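Local atomic coordinates of Isomerase/lactonizing enzyme (Agrobacterium fabrum str. C58, PDB entry 2NQL), a protein that belongs to the mandelate racemase/muconate lactonizing enzyme group of the enolase superfamily and carries a sodium ion in its barrel domain. Residues A[106-111]-A[117-122]; A[249-254]-A[260-265]. All coordinates share one frame; numbering follows the deposited sequence.

Contact 1: residues A[106-111]-A[117-122]; sequences YDMMRV and GFYVDA
Tyr106 meets Val120 through one edge of its ring: CE1 lies 4.1 Å from Val120 CG2, which sits near the ring plane. The CA–CB bond of this tyrosine leads away from 117-122, but CG stands anti to the backbone N (chi1 -176°), and the ring still brushes the valine while its hydroxyl bonds to Glu246 of the second subunit. Asp107, one residue on, forms a salt bridge within its own segment whose hydrogen bond, Arg110 NH1 to Asp107 OD1 at 3.4 Å, is weak; Arg110 NE also pairs with Glu246 of the second subunit. Met108 reaches the phenol end of Tyr119, its CB 3.7 Å from Tyr119 OH. Met109 makes the fuller contact, its side chain crossing that of Tyr119 at about a right angle. Its CB rests over one face of the ring, 4.0 Å from the Tyr119 centroid and shifted toward the rim in a CH-pi contact, and its CG approaches Tyr119 CZ to 3.6 Å; bends at chi2 and chi3 then carry the thioether end away. The Tyr119 hydroxyl is hydrogen-bonded to Leu105 O, which ties the tip of this side chain to the helix it packs against. The pair thus joins helix 98-109, in its C-terminal part, to the N-terminal part of helix 117-138, with Leu86 of helix 75-90 against Met108 and Tyr119, and Trp272 of helix 271-278 beside Tyr106.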
loop_
_atom_site.group_PDB
_atom_site.type_symbol
_atom_site.label_atom_id
_atom_site.label_comp_id
_atom_site.label_asym_id
_atom_site.label_seq_id
_atom_site.Cartn_x
_atom_site.Cartn_y
_atom_site.Cartn_z
ATOM N N TYR A 106 -3.228 -0.409 12.701
ATOM C CA TYR A 106 -3.492 0.341 11.479
ATOM C C TYR A 106 -3.147 1.817 11.643
ATOM O O TYR A 106 -2.463 2.424 10.794
ATOM C CB TYR A 106 -4.948 0.167 11.039
ATOM C CG TYR A 106 -5.271 0.827 9.728
ATOM C CD1 TYR A 106 -4.958 0.213 8.514
ATOM C CD2 TYR A 106 -5.929 2.065 9.691
ATOM C CE1 TYR A 106 -5.284 0.835 7.295
ATOM C CE2 TYR A 106 -6.225 2.691 8.494
ATOM C CZ TYR A 106 -5.926 2.082 7.305
ATOM O OH TYR A 106 -6.263 2.723 6.144
ATOM N N ASP A 107 -3.627 2.388 12.744
ATOM C CA ASP A 107 -3.354 3.806 13.055
ATOM C C ASP A 107 -1.879 4.203 13.148
ATOM O O ASP A 107 -1.561 5.375 12.932
ATOM C CB ASP A 107 -4.061 4.194 14.357
ATOM C CG ASP A 107 -5.534 4.383 14.175
ATOM O OD1 ASP A 107 -6.022 4.332 13.025
ATOM O OD2 ASP A 107 -6.220 4.581 15.196
ATOM N N MET A 108 -0.989 3.255 13.459
ATOM C CA MET A 108 0.440 3.558 13.629
ATOM C C MET A 108 1.069 4.158 12.366
ATOM O O MET A 108 1.964 4.991 12.464
ATOM C CB MET A 108 1.260 2.349 14.080
ATOM C CG MET A 108 0.923 1.814 15.480
ATOM S SD MET A 108 2.275 0.922 16.213
ATOM C CE MET A 108 2.264 -0.567 15.166
ATOM N N MET A 109 0.602 3.730 11.186
ATOM C CA MET A 109 1.272 4.067 9.945
ATOM C C MET A 109 0.360 4.675 8.896
ATOM O O MET A 109 0.811 5.001 7.809
ATOM C CB MET A 109 2.006 2.830 9.381
ATOM C CG MET A 109 3.221 2.374 10.223
ATOM S SD MET A 109 4.595 3.567 10.283
ATOM C CE MET A 109 5.482 3.108 8.793
ATOM N N ARG A 110 -0.926 4.832 9.210
ATOM C CA ARG A 110 -1.872 5.282 8.204
ATOM C C ARG A 110 -1.551 6.655 7.611
ATOM O O ARG A 110 -1.649 6.825 6.398
ATOM C CB ARG A 110 -3.342 5.135 8.639
ATOM C CG ARG A 110 -3.906 6.243 9.510
ATOM C CD ARG A 110 -5.263 5.888 10.143
ATOM N NE ARG A 110 -6.427 6.159 9.293
ATOM C CZ ARG A 110 -7.678 6.335 9.749
ATOM N NH1 ARG A 110 -7.933 6.285 11.051
ATOM N NH2 ARG A 110 -8.677 6.589 8.912
ATOM N N VAL A 111 -1.136 7.599 8.442
ATOM C CA VAL A 111 -0.913 8.974 7.942
ATOM C C VAL A 111 0.293 9.077 7.002
ATOM O O VAL A 111 0.441 10.063 6.297
ATOM C CB VAL A 111 -0.795 10.020 9.074
ATOM C CG1 VAL A 111 -2.066 9.991 9.955
ATOM C CG2 VAL A 111 0.531 9.841 9.887
ATOM N N GLY A 117 -1.450 -2.704 0.876
ATOM C CA GLY A 117 -0.255 -3.468 0.493
ATOM C C GLY A 117 0.257 -4.471 1.510
ATOM O O GLY A 117 -0.526 -5.229 2.104
ATOM N N PHE A 118 1.573 -4.450 1.749
ATOM C CA PHE A 118 2.202 -5.357 2.706
ATOM C C PHE A 118 1.861 -5.044 4.151
ATOM O O PHE A 118 1.851 -5.935 4.980
ATOM C CB PHE A 118 3.724 -5.357 2.536
ATOM C CG PHE A 118 4.161 -5.937 1.212
ATOM C CD1 PHE A 118 4.167 -7.311 1.024
ATOM C CD2 PHE A 118 4.534 -5.087 0.154
ATOM C CE1 PHE A 118 4.557 -7.865 -0.217
ATOM C CE2 PHE A 118 4.927 -5.622 -1.076
ATOM C CZ PHE A 118 4.922 -7.020 -1.261
ATOM N N TYR A 119 1.631 -3.773 4.460
ATOM C CA TYR A 119 1.291 -3.412 5.832
ATOM C C TYR A 119 -0.009 -4.091 6.267
ATOM O O TYR A 119 -0.034 -4.738 7.315
ATOM C CB TYR A 119 1.151 -1.898 6.003
ATOM C CG TYR A 119 1.166 -1.483 7.463
ATOM C CD1 TYR A 119 2.322 -1.586 8.208
ATOM C CD2 TYR A 119 0.008 -0.961 8.086
ATOM C CE1 TYR A 119 2.363 -1.184 9.559
ATOM C CE2 TYR A 119 0.027 -0.570 9.447
ATOM C CZ TYR A 119 1.214 -0.672 10.161
ATOM O OH TYR A 119 1.309 -0.298 11.485
ATOM N N VAL A 120 -1.047 -3.985 5.437
ATOM C CA VAL A 120 -2.305 -4.652 5.759
ATOM C C VAL A 120 -2.216 -6.173 5.636
ATOM O O VAL A 120 -2.870 -6.877 6.398
ATOM C CB VAL A 120 -3.575 -3.990 5.136
ATOM C CG1 VAL A 120 -4.897 -4.729 5.576
ATOM C CG2 VAL A 120 -3.670 -2.517 5.612
ATOM N N ASP A 121 -1.356 -6.686 4.746
ATOM C CA ASP A 121 -1.106 -8.145 4.719
ATOM C C ASP A 121 -0.662 -8.579 6.122
ATOM O O ASP A 121 -1.177 -9.561 6.685
ATOM C CB ASP A 121 0.028 -8.513 3.744
ATOM C CG ASP A 121 -0.409 -8.610 2.293
ATOM O OD1 ASP A 121 -1.603 -8.469 1.964
ATOM O OD2 ASP A 121 0.522 -8.791 1.462
ATOM N N ALA A 122 0.298 -7.840 6.681
ATOM C CA ALA A 122 0.837 -8.157 8.000
ATOM C C ALA A 122 -0.237 -8.094 9.076
ATOM O O ALA A 122 -0.322 -8.997 9.920
ATOM C CB ALA A 122 2.023 -7.237 8.356
#

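Contact 2: residues A[249-254]-A[260-265]; sequences AGLEKV and VPIAVG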
loop_
_atom_site.group_PDB
_atom_site.type_symbol
_atom_site.label_atom_id
_atom_site.label_comp_id
_atom_site.label_asym_id
_atom_site.label_seq_id
_atom_site.Cartn_x
_atom_site.Cartn_y
_atom_site.Cartn_z
ATOM N N ALA A 249 -12.273 5.612 -12.640
ATOM C CA ALA A 249 -13.031 6.205 -13.751
ATOM C C ALA A 249 -13.384 5.172 -14.830
ATOM O O ALA A 249 -14.507 5.161 -15.351
ATOM C CB ALA A 249 -12.255 7.377 -14.364
ATOM N N GLY A 250 -12.417 4.312 -15.158
ATOM C CA GLY A 250 -12.617 3.229 -16.119
ATOM C C GLY A 250 -13.587 2.159 -15.652
ATOM O O GLY A 250 -14.393 1.657 -16.444
ATOM N N LEU A 251 -13.495 1.802 -14.368
ATOM C CA LEU A 251 -14.445 0.878 -13.738
ATOM C C LEU A 251 -15.861 1.456 -13.743
ATOM O O LEU A 251 -16.835 0.744 -14.058
ATOM C CB LEU A 251 -14.011 0.531 -12.303
ATOM C CG LEU A 251 -14.883 -0.489 -11.539
ATOM C CD1 LEU A 251 -14.880 -1.845 -12.237
ATOM C CD2 LEU A 251 -14.386 -0.629 -10.121
ATOM N N GLU A 252 -15.960 2.747 -13.417
ATOM C CA GLU A 252 -17.230 3.471 -13.513
ATOM C C GLU A 252 -17.850 3.357 -14.907
ATOM O O GLU A 252 -19.012 2.983 -15.043
ATOM C CB GLU A 252 -17.068 4.933 -13.110
ATOM C CG GLU A 252 -18.328 5.770 -13.307
ATOM C CD GLU A 252 -18.256 7.156 -12.670
ATOM O OE1 GLU A 252 -17.213 7.535 -12.091
ATOM O OE2 GLU A 252 -19.269 7.874 -12.750
ATOM N N LYS A 253 -17.057 3.662 -15.926
ATOM C CA LYS A 253 -17.516 3.582 -17.302
ATOM C C LYS A 253 -17.984 2.169 -17.681
ATOM O O LYS A 253 -19.061 2.015 -18.260
ATOM C CB LYS A 253 -16.448 4.097 -18.275
ATOM C CG LYS A 253 -16.852 3.902 -19.754
ATOM C CD LYS A 253 -15.984 4.688 -20.713
ATOM C CE LYS A 253 -16.529 4.549 -22.127
ATOM N NZ LYS A 253 -15.904 5.531 -23.047
ATOM N N VAL A 254 -17.196 1.147 -17.341
ATOM C CA VAL A 254 -17.567 -0.238 -17.669
ATOM C C VAL A 254 -18.893 -0.595 -17.004
ATOM O O VAL A 254 -19.808 -1.117 -17.671
ATOM C CB VAL A 254 -16.468 -1.281 -17.291
ATOM C CG1 VAL A 254 -16.998 -2.713 -17.431
ATOM C CG2 VAL A 254 -15.268 -1.127 -18.185
ATOM N N VAL A 260 -24.336 -6.754 -17.513
ATOM C CA VAL A 260 -23.584 -7.854 -16.914
ATOM C C VAL A 260 -23.058 -7.398 -15.553
ATOM O O VAL A 260 -22.437 -6.335 -15.465
ATOM C CB VAL A 260 -22.447 -8.330 -17.854
ATOM C CG1 VAL A 260 -21.628 -9.437 -17.193
ATOM C CG2 VAL A 260 -23.051 -8.833 -19.187
ATOM N N PRO A 261 -23.384 -8.148 -14.473
ATOM C CA PRO A 261 -22.911 -7.790 -13.130
ATOM C C PRO A 261 -21.386 -7.651 -13.072
ATOM O O PRO A 261 -20.659 -8.473 -13.648
ATOM C CB PRO A 261 -23.376 -8.970 -12.275
ATOM C CG PRO A 261 -24.596 -9.474 -12.997
ATOM C CD PRO A 261 -24.239 -9.353 -14.442
ATOM N N ILE A 262 -20.913 -6.600 -12.409
ATOM C CA ILE A 262 -19.469 -6.380 -12.308
ATOM C C ILE A 262 -18.997 -6.798 -10.922
ATOM O O ILE A 262 -19.603 -6.433 -9.927
ATOM C CB ILE A 262 -19.058 -4.913 -12.631
ATOM C CG1 ILE A 262 -19.520 -4.487 -14.043
ATOM C CG2 ILE A 262 -17.543 -4.701 -12.448
ATOM C CD1 ILE A 262 -19.079 -5.380 -15.163
ATOM N N ALA A 263 -17.920 -7.580 -10.878
ATOM C CA ALA A 263 -17.379 -8.059 -9.608
ATOM C C ALA A 263 -15.938 -7.555 -9.444
ATOM O O ALA A 263 -15.153 -7.637 -10.387
ATOM C CB ALA A 263 -17.405 -9.592 -9.578
ATOM N N VAL A 264 -15.597 -7.052 -8.254
ATOM C CA VAL A 264 -14.247 -6.550 -7.988
ATOM C C VAL A 264 -13.926 -6.767 -6.507
ATOM O O VAL A 264 -14.824 -7.058 -5.714
ATOM C CB VAL A 264 -14.116 -5.005 -8.292
ATOM C CG1 VAL A 264 -14.131 -4.722 -9.783
ATOM C CG2 VAL A 264 -15.216 -4.214 -7.557
ATOM N N GLY A 265 -12.656 -6.630 -6.133
ATOM C CA GLY A 265 -12.314 -6.448 -4.718
ATOM C C GLY A 265 -11.234 -7.334 -4.122
ATOM O O GLY A 265 -10.832 -7.101 -2.986
#
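Helix 249-254 and strand 262-264 run nearly antiparallel, their axes inclined at 153° and 10.6 Å apart at closest approach, and side chains alone bridge the gap. Leu251 supplies the central link. With CG anti to the backbone N (chi1 -177°), its branched end extends to the strand, where CD1 touches two residues: Ile262 CG2 at 3.9 Å and Val264 CG1, also at 3.9 Å. Toward Val264 the approach is tip to tip, and Leu251 CD2 adds a second, looser touch on the same methyl. Leu251 and Ile262 lie alongside one another, pointing opposite ways. The other branch of Ile262 serves Val254, whose CG1 lies 4.1 Å from Ile262 CD1 where the two side chains cross at about a right angle. Ile262 and Val264 both face the helix because they alternate with Ala263, which turns the other way. This is the helix-on-strand layer of a beta-alpha-beta unit of the barrel, in which strand 239-240 precedes the helix and Ala239 also packs on Ile262. No hydrogen bond or charge pair crosses the interface; methyl groups do all the touching, so cohesion here rests on dispersion and the exclusion of water.

How the contacts relate
Both contacts are buried, but they hold different elements: contact 1 pairs two successive helices of the N-terminal domain, contact 2 a helix and a strand of the barrel. Their centres lie 26 Å apart, the nearest atoms are about 11 Å apart, and they follow one another along the chain without touching. Contact 1 sets methionine carbons and a valine methyl against two tyrosines, one of whose hydroxyls takes part, and adjoins the second subunit, which supplies partners for several of its residues. Contact 2 is purely aliphatic across its interface and barely meets that subunit, but its strand leads toward the metal site of Glu240 and Glu266, with the Val264 side chain about 8 Å from the sodium ion.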